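Local coordinates for protein agmatine ureohydrolase (Thermoplasma volcanium GSS1, PDB 3PZL) that belongs to the manganese-dependent arginase family and probably hydrolyses agmatine to putrescine and urea, with two manganese ions bound in each subunit, at residues V254-F268 against L289-Y301. Residues are numbered along the deposited sequence; the frame is centred on the assembly and turned at random.
Sequences VRRLIERLSYKAVGF and LLQVFIASREKYY
The ring of Phe-293 fills a hollow made by Ile-258, Ser-262, Ala-265 and Phe-268, where the 289-301 part of helix 281-303 packs beside helix segment 254-261, with a closest axis approach of 8.4 Å and a crossing angle of -31°. Phe-268 covers one face as an offset stack, centroids 4.7 Å apart and planes 16° from parallel, while Ala-265 CB meets the ring edge at CE1, 3.5 Å away. The bump from Ile-258 is CG2, lodged 3.6 Å from Phe-293 CB; on the other branch CD1 touches Leu-289 CD2, the two side chains crossing at about a right angle. Val-292 CG1 fits beside Ile-258 CG2 and the CG of Arg-255, whose guanidinium makes a cation-pi contact with Phe-203 of a second subunit.

Farther along, Tyr-263 lays CB on the face of Tyr-300, 3.8 Å from the ring centroid, and its own ring continues as an offset stack. A chi1 of 82° sets CG of Tyr-263 between backbone N and carbonyl carbon, swinging the ring along Tyr-300; its hydroxyl bonds to Asp-218. An alanine in place of Tyr-300 would probably leave the Tyr-263 ring without its stacking partner and open a gap next to its CB.

Together these contacts fasten the strand 265-271 and its preceding helix to the last helix of the arginase-type alpha/beta fold. The chemistry is mainly apolar, with a buried polar point at the serines: Ser-262 OG and Ser-296 OG are hydrogen-bonded at 2.8 Å, and Ser-296 OG also donates to Val-292 O, so the buried hydroxyl pair can be satisfied by neutral partners.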
ATOM      1  N   VAL B 254     -11.509  -8.236  24.829  1.00 43.29           N
ATOM      2  CA  VAL B 254     -12.759  -7.643  24.449  1.00 42.37           C
ATOM      3  C   VAL B 254     -13.741  -8.753  24.215  1.00 44.23           C
ATOM      4  O   VAL B 254     -14.948  -8.581  24.424  1.00 45.21           O
ATOM      5  CB  VAL B 254     -12.612  -6.739  23.225  1.00 41.66           C
ATOM      6  CG1 VAL B 254     -13.938  -6.247  22.734  1.00 39.43           C
ATOM      7  CG2 VAL B 254     -11.742  -5.541  23.563  1.00 40.26           C
ATOM      8  N   ARG B 255     -13.231  -9.914  23.811  1.00 45.16           N
ATOM      9  CA  ARG B 255     -14.091 -11.043  23.480  1.00 45.81           C
ATOM     10  C   ARG B 255     -14.682 -11.552  24.755  1.00 46.34           C
ATOM     11  O   ARG B 255     -15.870 -11.833  24.820  1.00 47.45           O
ATOM     12  CB  ARG B 255     -13.302 -12.140  22.755  1.00 46.37           C
ATOM     13  CG  ARG B 255     -14.059 -13.457  22.501  1.00 47.68           C
ATOM     14  CD  ARG B 255     -13.086 -14.527  21.995  1.00 48.55           C
ATOM     15  NE  ARG B 255     -13.700 -15.848  21.734  1.00 50.49           N
ATOM     16  CZ  ARG B 255     -13.621 -16.886  22.573  1.00 49.57           C
ATOM     17  NH1 ARG B 255     -12.999 -16.727  23.721  1.00 50.63           N
ATOM     18  NH2 ARG B 255     -14.168 -18.068  22.281  1.00 48.70           N
ATOM     19  N   ARG B 256     -13.851 -11.635  25.784  1.00 46.64           N
ATOM     20  CA  ARG B 256     -14.284 -12.110  27.084  1.00 46.41           C
ATOM     21  C   ARG B 256     -15.309 -11.157  27.659  1.00 45.76           C
ATOM     22  O   ARG B 256     -16.287 -11.573  28.243  1.00 47.05           O
ATOM     23  CB  ARG B 256     -13.066 -12.290  28.005  1.00 46.41           C
ATOM     24  CG  ARG B 256     -13.373 -12.816  29.386  1.00 47.77           C
ATOM     25  CD  ARG B 256     -13.851 -14.253  29.385  1.00 51.67           C
ATOM     26  NE  ARG B 256     -14.229 -14.665  30.730  1.00 57.96           N
ATOM     27  CZ  ARG B 256     -14.733 -15.851  31.046  1.00 59.31           C
ATOM     28  NH1 ARG B 256     -14.957 -16.747  30.102  1.00 58.94           N
ATOM     29  NH2 ARG B 256     -15.055 -16.117  32.308  1.00 61.58           N
ATOM     30  N   LEU B 257     -15.097  -9.872  27.475  1.00 45.56           N
ATOM     31  CA  LEU B 257     -16.070  -8.878  27.920  1.00 46.30           C
ATOM     32  C   LEU B 257     -17.452  -9.103  27.308  1.00 46.82           C
ATOM     33  O   LEU B 257     -18.466  -8.946  27.971  1.00 47.89           O
ATOM     34  CB  LEU B 257     -15.597  -7.435  27.647  1.00 45.66           C
ATOM     35  CG  LEU B 257     -16.519  -6.346  28.262  1.00 45.37           C
ATOM     36  CD1 LEU B 257     -15.825  -5.126  28.712  1.00 44.41           C
ATOM     37  CD2 LEU B 257     -17.578  -5.952  27.314  1.00 46.62           C
ATOM     38  N   ILE B 258     -17.476  -9.496  26.049  1.00 47.08           N
ATOM     39  CA  ILE B 258     -18.703  -9.664  25.317  1.00 47.26           C
ATOM     40  C   ILE B 258     -19.343 -10.992  25.651  1.00 48.16           C
ATOM     41  O   ILE B 258     -20.523 -11.048  25.999  1.00 48.74           O
ATOM     42  CB  ILE B 258     -18.447  -9.527  23.805  1.00 47.22           C
ATOM     43  CG1 ILE B 258     -17.900  -8.113  23.497  1.00 45.93           C
ATOM     44  CG2 ILE B 258     -19.710  -9.808  23.019  1.00 45.69           C
ATOM     45  CD1 ILE B 258     -17.372  -7.920  22.123  1.00 42.98           C
ATOM     46  N   GLU B 259     -18.568 -12.063  25.522  1.00 48.46           N
ATOM     47  CA  GLU B 259     -18.953 -13.419  25.962  1.00 49.14           C
ATOM     48  C   GLU B 259     -19.801 -13.317  27.262  1.00 49.34           C
ATOM     49  O   GLU B 259     -20.947 -13.753  27.315  1.00 48.88           O
ATOM     50  CB  GLU B 259     -17.650 -14.158  26.279  1.00 49.36           C
ATOM     51  CG  GLU B 259     -17.585 -15.598  25.992  1.00 51.62           C
ATOM     52  CD  GLU B 259     -16.288 -16.242  26.508  1.00 55.64           C
ATOM     53  OE1 GLU B 259     -15.746 -15.833  27.555  1.00 57.19           O
ATOM     54  OE2 GLU B 259     -15.793 -17.180  25.856  1.00 59.45           O
ATOM     55  N   ARG B 260     -19.213 -12.687  28.279  1.00 49.57           N
ATOM     56  CA  ARG B 260     -19.737 -12.643  29.625  1.00 50.15           C
ATOM     57  C   ARG B 260     -20.930 -11.698  29.842  1.00 49.52           C
ATOM     58  O   ARG B 260     -21.669 -11.866  30.791  1.00 49.65           O
ATOM     59  CB  ARG B 260     -18.600 -12.236  30.555  1.00 51.08           C
ATOM     60  CG  ARG B 260     -17.558 -13.315  30.812  1.00 52.51           C
ATOM     61  CD  ARG B 260     -18.090 -14.456  31.688  1.00 57.35           C
ATOM     62  NE  ARG B 260     -18.884 -14.006  32.839  1.00 61.02           N
ATOM     63  CZ  ARG B 260     -18.403 -13.319  33.886  1.00 64.55           C
ATOM     64  NH1 ARG B 260     -17.118 -12.956  33.953  1.00 63.40           N
ATOM     65  NH2 ARG B 260     -19.221 -12.962  34.868  1.00 64.77           N
ATOM     66  N   LEU B 261     -21.116 -10.732  28.958  1.00 49.07           N
ATOM     67  CA  LEU B 261     -22.106  -9.691  29.157  1.00 49.79           C
ATOM     68  C   LEU B 261     -23.247  -9.606  28.130  1.00 49.96           C
ATOM     69  O   LEU B 261     -24.140  -8.774  28.272  1.00 50.25           O
ATOM     70  CB  LEU B 261     -21.399  -8.339  29.244  1.00 49.05           C
ATOM     71  CG  LEU B 261     -21.108  -7.753  30.615  1.00 50.69           C
ATOM     72  CD1 LEU B 261     -20.957  -8.796  31.709  1.00 52.76           C
ATOM     73  CD2 LEU B 261     -19.871  -6.911  30.545  1.00 51.51           C
ATOM     74  N   SER B 262     -23.220 -10.442  27.100  1.00 50.23           N
ATOM     75  CA  SER B 262     -24.144 -10.275  25.969  1.00 50.75           C
ATOM     76  C   SER B 262     -25.550 -10.745  26.341  1.00 51.54           C
ATOM     77  O   SER B 262     -26.520 -10.327  25.728  1.00 52.32           O
ATOM     78  CB  SER B 262     -23.660 -11.029  24.750  1.00 48.86           C
ATOM     79  OG  SER B 262     -23.510 -12.378  25.108  1.00 51.45           O
ATOM     80  N   TYR B 263     -25.650 -11.601  27.349  1.00 51.78           N
ATOM     81  CA  TYR B 263     -26.944 -12.042  27.847  1.00 52.46           C
ATOM     82  C   TYR B 263     -27.780 -10.942  28.536  1.00 53.19           C
ATOM     83  O   TYR B 263     -28.978 -11.067  28.662  1.00 53.83           O
ATOM     84  CB  TYR B 263     -26.752 -13.241  28.786  1.00 52.61           C
ATOM     85  CG  TYR B 263     -26.362 -12.898  30.207  1.00 52.08           C
ATOM     86  CD1 TYR B 263     -25.055 -12.528  30.524  1.00 51.52           C
ATOM     87  CD2 TYR B 263     -27.299 -12.987  31.248  1.00 52.86           C
ATOM     88  CE1 TYR B 263     -24.690 -12.226  31.828  1.00 51.34           C
ATOM     89  CE2 TYR B 263     -26.953 -12.693  32.572  1.00 51.46           C
ATOM     90  CZ  TYR B 263     -25.649 -12.310  32.853  1.00 52.74           C
ATOM     91  OH  TYR B 263     -25.297 -12.011  34.147  1.00 52.69           O
ATOM     92  N   LYS B 264     -27.137  -9.877  28.981  1.00 53.74           N
ATOM     93  CA  LYS B 264     -27.814  -8.748  29.604  1.00 54.97           C
ATOM     94  C   LYS B 264     -27.903  -7.573  28.649  1.00 54.92           C
ATOM     95  O   LYS B 264     -28.421  -6.517  29.027  1.00 55.59           O
ATOM     96  CB  LYS B 264     -27.037  -8.241  30.823  1.00 54.95           C
ATOM     97  CG  LYS B 264     -26.892  -9.202  31.909  1.00 56.52           C
ATOM     98  CD  LYS B 264     -26.182  -8.572  33.080  1.00 58.20           C
ATOM     99  CE  LYS B 264     -26.625  -9.236  34.333  1.00 58.26           C
ATOM    100  NZ  LYS B 264     -26.267  -8.322  35.392  1.00 60.89           N
ATOM    101  N   ALA B 265     -27.359  -7.737  27.443  1.00 54.38           N
ATOM    102  CA  ALA B 265     -27.146  -6.602  26.550  1.00 54.44           C
ATOM    103  C   ALA B 265     -28.403  -6.290  25.776  1.00 54.56           C
ATOM    104  O   ALA B 265     -28.991  -7.181  25.178  1.00 54.83           O
ATOM    105  CB  ALA B 265     -25.986  -6.864  25.614  1.00 53.32           C
ATOM    106  N   VAL B 266     -28.814  -5.025  25.812  1.00 55.02           N
ATOM    107  CA  VAL B 266     -29.990  -4.574  25.058  1.00 55.61           C
ATOM    108  C   VAL B 266     -29.611  -4.044  23.691  1.00 54.97           C
ATOM    109  O   VAL B 266     -30.448  -3.956  22.803  1.00 55.74           O
ATOM    110  CB  VAL B 266     -30.819  -3.504  25.806  1.00 56.36           C
ATOM    111  CG1 VAL B 266     -31.395  -4.091  27.124  1.00 56.79           C
ATOM    112  CG2 VAL B 266     -29.996  -2.228  26.039  1.00 55.27           C
ATOM    113  N   GLY B 267     -28.339  -3.703  23.539  1.00 54.26           N
ATOM    114  CA  GLY B 267     -27.825  -3.167  22.286  1.00 53.33           C
ATOM    115  C   GLY B 267     -26.315  -3.237  22.223  1.00 51.87           C
ATOM    116  O   GLY B 267     -25.657  -3.333  23.251  1.00 52.23           O
ATOM    117  N   PHE B 268     -25.775  -3.155  21.017  1.00 50.50           N
ATOM    118  CA  PHE B 268     -24.357  -3.296  20.793  1.00 49.45           C
ATOM    119  C   PHE B 268     -23.868  -2.420  19.634  1.00 49.04           C
ATOM    120  O   PHE B 268     -24.600  -2.179  18.678  1.00 49.20           O
ATOM    121  CB  PHE B 268     -24.082  -4.767  20.502  1.00 49.04           C
ATOM    122  CG  PHE B 268     -22.624  -5.117  20.384  1.00 47.90           C
ATOM    123  CD1 PHE B 268     -21.697  -4.548  21.222  1.00 46.54           C
ATOM    124  CD2 PHE B 268     -22.191  -6.073  19.456  1.00 48.32           C
ATOM    125  CE1 PHE B 268     -20.344  -4.886  21.131  1.00 47.50           C
ATOM    126  CE2 PHE B 268     -20.831  -6.425  19.353  1.00 48.16           C
ATOM    127  CZ  PHE B 268     -19.903  -5.830  20.199  1.00 46.30           C
ATOM    128  N   LEU B 289     -15.958 -10.172  16.379  1.00 43.75           N
ATOM    129  CA  LEU B 289     -16.575  -9.606  17.583  1.00 44.21           C
ATOM    130  C   LEU B 289     -18.099  -9.535  17.505  1.00 44.96           C
ATOM    131  O   LEU B 289     -18.785  -9.652  18.516  1.00 46.01           O
ATOM    132  CB  LEU B 289     -16.007  -8.220  17.859  1.00 43.87           C
ATOM    133  CG  LEU B 289     -14.604  -8.202  18.473  1.00 43.50           C
ATOM    134  CD1 LEU B 289     -14.148  -6.756  18.570  1.00 43.26           C
ATOM    135  CD2 LEU B 289     -14.538  -8.916  19.841  1.00 40.18           C
ATOM    136  N   LEU B 290     -18.635  -9.355  16.303  1.00 45.31           N
ATOM    137  CA  LEU B 290     -20.089  -9.314  16.136  1.00 45.26           C
ATOM    138  C   LEU B 290     -20.667 -10.723  16.179  1.00 44.94           C
ATOM    139  O   LEU B 290     -21.782 -10.917  16.628  1.00 44.87           O
ATOM    140  CB  LEU B 290     -20.453  -8.605  14.820  1.00 45.69           C
ATOM    141  CG  LEU B 290     -21.735  -9.011  14.119  1.00 45.95           C
ATOM    142  CD1 LEU B 290     -22.872  -8.422  14.889  1.00 48.87           C
ATOM    143  CD2 LEU B 290     -21.697  -8.493  12.710  1.00 47.84           C
ATOM    144  N   GLN B 291     -19.910 -11.701  15.699  1.00 44.25           N
ATOM    145  CA  GLN B 291     -20.350 -13.074  15.781  1.00 44.69           C
ATOM    146  C   GLN B 291     -20.386 -13.462  17.233  1.00 45.31           C
ATOM    147  O   GLN B 291     -21.357 -14.057  17.706  1.00 45.77           O
ATOM    148  CB  GLN B 291     -19.397 -14.007  15.040  1.00 44.30           C
ATOM    149  CG  GLN B 291     -19.591 -14.035  13.544  1.00 45.08           C
ATOM    150  CD  GLN B 291     -19.068 -15.313  12.926  1.00 46.70           C
ATOM    151  OE1 GLN B 291     -18.016 -15.854  13.326  1.00 44.65           O
ATOM    152  NE2 GLN B 291     -19.803 -15.815  11.943  1.00 48.13           N
ATOM    153  N   VAL B 292     -19.323 -13.098  17.944  1.00 45.25           N
ATOM    154  CA  VAL B 292     -19.176 -13.440  19.344  1.00 45.21           C
ATOM    155  C   VAL B 292     -20.330 -12.903  20.204  1.00 45.88           C
ATOM    156  O   VAL B 292     -20.817 -13.586  21.102  1.00 46.82           O
ATOM    157  CB  VAL B 292     -17.803 -12.971  19.877  1.00 44.86           C
ATOM    158  CG1 VAL B 292     -17.798 -12.826  21.396  1.00 44.46           C
ATOM    159  CG2 VAL B 292     -16.753 -13.927  19.452  1.00 43.34           C
ATOM    160  N   PHE B 293     -20.765 -11.683  19.946  1.00 45.67           N
ATOM    161  CA  PHE B 293     -21.872 -11.146  20.697  1.00 46.25           C
ATOM    162  C   PHE B 293     -23.143 -11.956  20.490  1.00 47.43           C
ATOM    163  O   PHE B 293     -23.767 -12.398  21.463  1.00 48.85           O
ATOM    164  CB  PHE B 293     -22.114  -9.712  20.309  1.00 46.32           C
ATOM    165  CG  PHE B 293     -23.359  -9.150  20.869  1.00 46.82           C
ATOM    166  CD1 PHE B 293     -23.357  -8.537  22.102  1.00 47.76           C
ATOM    167  CD2 PHE B 293     -24.537  -9.225  20.173  1.00 47.51           C
ATOM    168  CE1 PHE B 293     -24.514  -7.986  22.615  1.00 48.05           C
ATOM    169  CE2 PHE B 293     -25.701  -8.688  20.696  1.00 48.98           C
ATOM    170  CZ  PHE B 293     -25.687  -8.059  21.906  1.00 46.92           C
ATOM    171  N   ILE B 294     -23.529 -12.159  19.234  1.00 47.10           N
ATOM    172  CA  ILE B 294     -24.750 -12.884  18.931  1.00 48.03           C
ATOM    173  C   ILE B 294     -24.657 -14.320  19.452  1.00 48.45           C
ATOM    174  O   ILE B 294     -25.541 -14.765  20.183  1.00 49.04           O
ATOM    175  CB  ILE B 294     -25.096 -12.833  17.392  1.00 48.36           C
ATOM    176  CG1 ILE B 294     -25.427 -11.409  16.958  1.00 48.32           C
ATOM    177  CG2 ILE B 294     -26.240 -13.726  17.045  1.00 46.82           C
ATOM    178  CD1 ILE B 294     -25.562 -11.271  15.494  1.00 48.26           C
ATOM    179  N   ALA B 295     -23.581 -15.020  19.091  1.00 48.35           N
ATOM    180  CA  ALA B 295     -23.428 -16.427  19.421  1.00 48.95           C
ATOM    181  C   ALA B 295     -23.453 -16.663  20.917  1.00 49.75           C
ATOM    182  O   ALA B 295     -24.183 -17.519  21.392  1.00 50.98           O
ATOM    183  CB  ALA B 295     -22.155 -17.043  18.776  1.00 47.30           C
ATOM    184  N   SER B 296     -22.661 -15.921  21.670  1.00 50.80           N
ATOM    185  CA  SER B 296     -22.596 -16.175  23.106  1.00 52.14           C
ATOM    186  C   SER B 296     -23.913 -15.836  23.794  1.00 53.57           C
ATOM    187  O   SER B 296     -24.261 -16.425  24.823  1.00 55.11           O
ATOM    188  CB  SER B 296     -21.472 -15.398  23.761  1.00 51.50           C
ATOM    189  OG  SER B 296     -21.781 -14.030  23.734  1.00 52.99           O
ATOM    190  N   ARG B 297     -24.647 -14.882  23.237  1.00 54.42           N
ATOM    191  CA  ARG B 297     -25.969 -14.574  23.760  1.00 55.50           C
ATOM    192  C   ARG B 297     -26.968 -15.694  23.468  1.00 56.66           C
ATOM    193  O   ARG B 297     -27.796 -16.020  24.321  1.00 58.09           O
ATOM    194  CB  ARG B 297     -26.486 -13.253  23.190  1.00 55.30           C
ATOM    195  CG  ARG B 297     -27.762 -12.793  23.820  1.00 54.43           C
ATOM    196  CD  ARG B 297     -28.022 -11.338  23.501  1.00 54.50           C
ATOM    197  NE  ARG B 297     -29.102 -10.783  24.322  1.00 54.70           N
ATOM    198  CZ  ARG B 297     -30.387 -10.948  24.052  1.00 54.90           C
ATOM    199  NH1 ARG B 297     -30.736 -11.637  22.979  1.00 54.03           N
ATOM    200  NH2 ARG B 297     -31.319 -10.416  24.834  1.00 56.28           N
ATOM    201  N   GLU B 298     -26.887 -16.281  22.275  1.00 56.47           N
ATOM    202  CA  GLU B 298     -27.763 -17.372  21.913  1.00 56.98           C
ATOM    203  C   GLU B 298     -27.467 -18.586  22.755  1.00 57.14           C
ATOM    204  O   GLU B 298     -28.391 -19.345  23.080  1.00 57.94           O
ATOM    205  CB  GLU B 298     -27.651 -17.723  20.419  1.00 56.98           C
ATOM    206  CG  GLU B 298     -28.329 -16.726  19.466  1.00 57.39           C
ATOM    207  CD  GLU B 298     -29.826 -16.577  19.712  1.00 58.04           C
ATOM    208  OE1 GLU B 298     -30.555 -17.562  19.580  1.00 59.28           O
ATOM    209  OE2 GLU B 298     -30.288 -15.471  20.013  1.00 59.63           O
ATOM    210  N   LYS B 299     -26.186 -18.772  23.098  1.00 56.98           N
ATOM    211  CA  LYS B 299     -25.750 -19.878  23.977  1.00 57.46           C
ATOM    212  C   LYS B 299     -26.405 -19.760  25.335  1.00 58.46           C
ATOM    213  O   LYS B 299     -26.735 -20.764  25.946  1.00 59.40           O
ATOM    214  CB  LYS B 299     -24.241 -19.889  24.174  1.00 56.87           C
ATOM    215  CG  LYS B 299     -23.688 -21.153  24.814  1.00 56.64           C
ATOM    216  CD  LYS B 299     -22.363 -20.862  25.565  1.00 59.42           C
ATOM    217  CE  LYS B 299     -21.340 -22.020  25.470  1.00 58.62           C
ATOM    218  NZ  LYS B 299     -21.672 -23.154  26.352  1.00 59.67           N
ATOM    219  N   TYR B 300     -26.599 -18.531  25.799  1.00 58.95           N
ATOM    220  CA  TYR B 300     -27.200 -18.314  27.091  1.00 60.04           C
ATOM    221  C   TYR B 300     -28.666 -18.704  27.037  1.00 61.14           C
ATOM    222  O   TYR B 300     -29.138 -19.443  27.904  1.00 61.42           O
ATOM    223  CB  TYR B 300     -27.009 -16.868  27.590  1.00 60.02           C
ATOM    224  CG  TYR B 300     -27.540 -16.662  28.988  1.00 59.35           C
ATOM    225  CD1 TYR B 300     -26.731 -16.849  30.095  1.00 60.41           C
ATOM    226  CD2 TYR B 300     -28.866 -16.313  29.202  1.00 59.33           C
ATOM    227  CE1 TYR B 300     -27.233 -16.683  31.380  1.00 59.61           C
ATOM    228  CE2 TYR B 300     -29.374 -16.147  30.468  1.00 58.32           C
ATOM    229  CZ  TYR B 300     -28.559 -16.328  31.551  1.00 58.98           C
ATOM    230  OH  TYR B 300     -29.082 -16.156  32.822  1.00 62.11           O
ATOM    231  N   TYR B 301     -29.369 -18.229  26.015  1.00 62.09           N
ATOM    232  CA  TYR B 301     -30.806 -18.496  25.883  1.00 64.30           C
ATOM    233  C   TYR B 301     -31.165 -19.899  25.454  1.00 65.00           C
ATOM    234  O   TYR B 301     -32.307 -20.307  25.597  1.00 65.96           O
ATOM    235  CB  TYR B 301     -31.520 -17.420  25.056  1.00 64.06           C
ATOM    236  CG  TYR B 301     -31.366 -16.099  25.775  1.00 67.55           C
ATOM    237  CD1 TYR B 301     -32.224 -15.740  26.846  1.00 69.05           C
ATOM    238  CD2 TYR B 301     -30.289 -15.238  25.462  1.00 67.89           C
ATOM    239  CE1 TYR B 301     -32.038 -14.536  27.541  1.00 70.68           C
ATOM    240  CE2 TYR B 301     -30.089 -14.042  26.137  1.00 68.34           C
ATOM    241  CZ  TYR B 301     -30.961 -13.688  27.181  1.00 72.06           C
ATOM    242  OH  TYR B 301     -30.765 -12.482  27.851  1.00 72.77           O
TER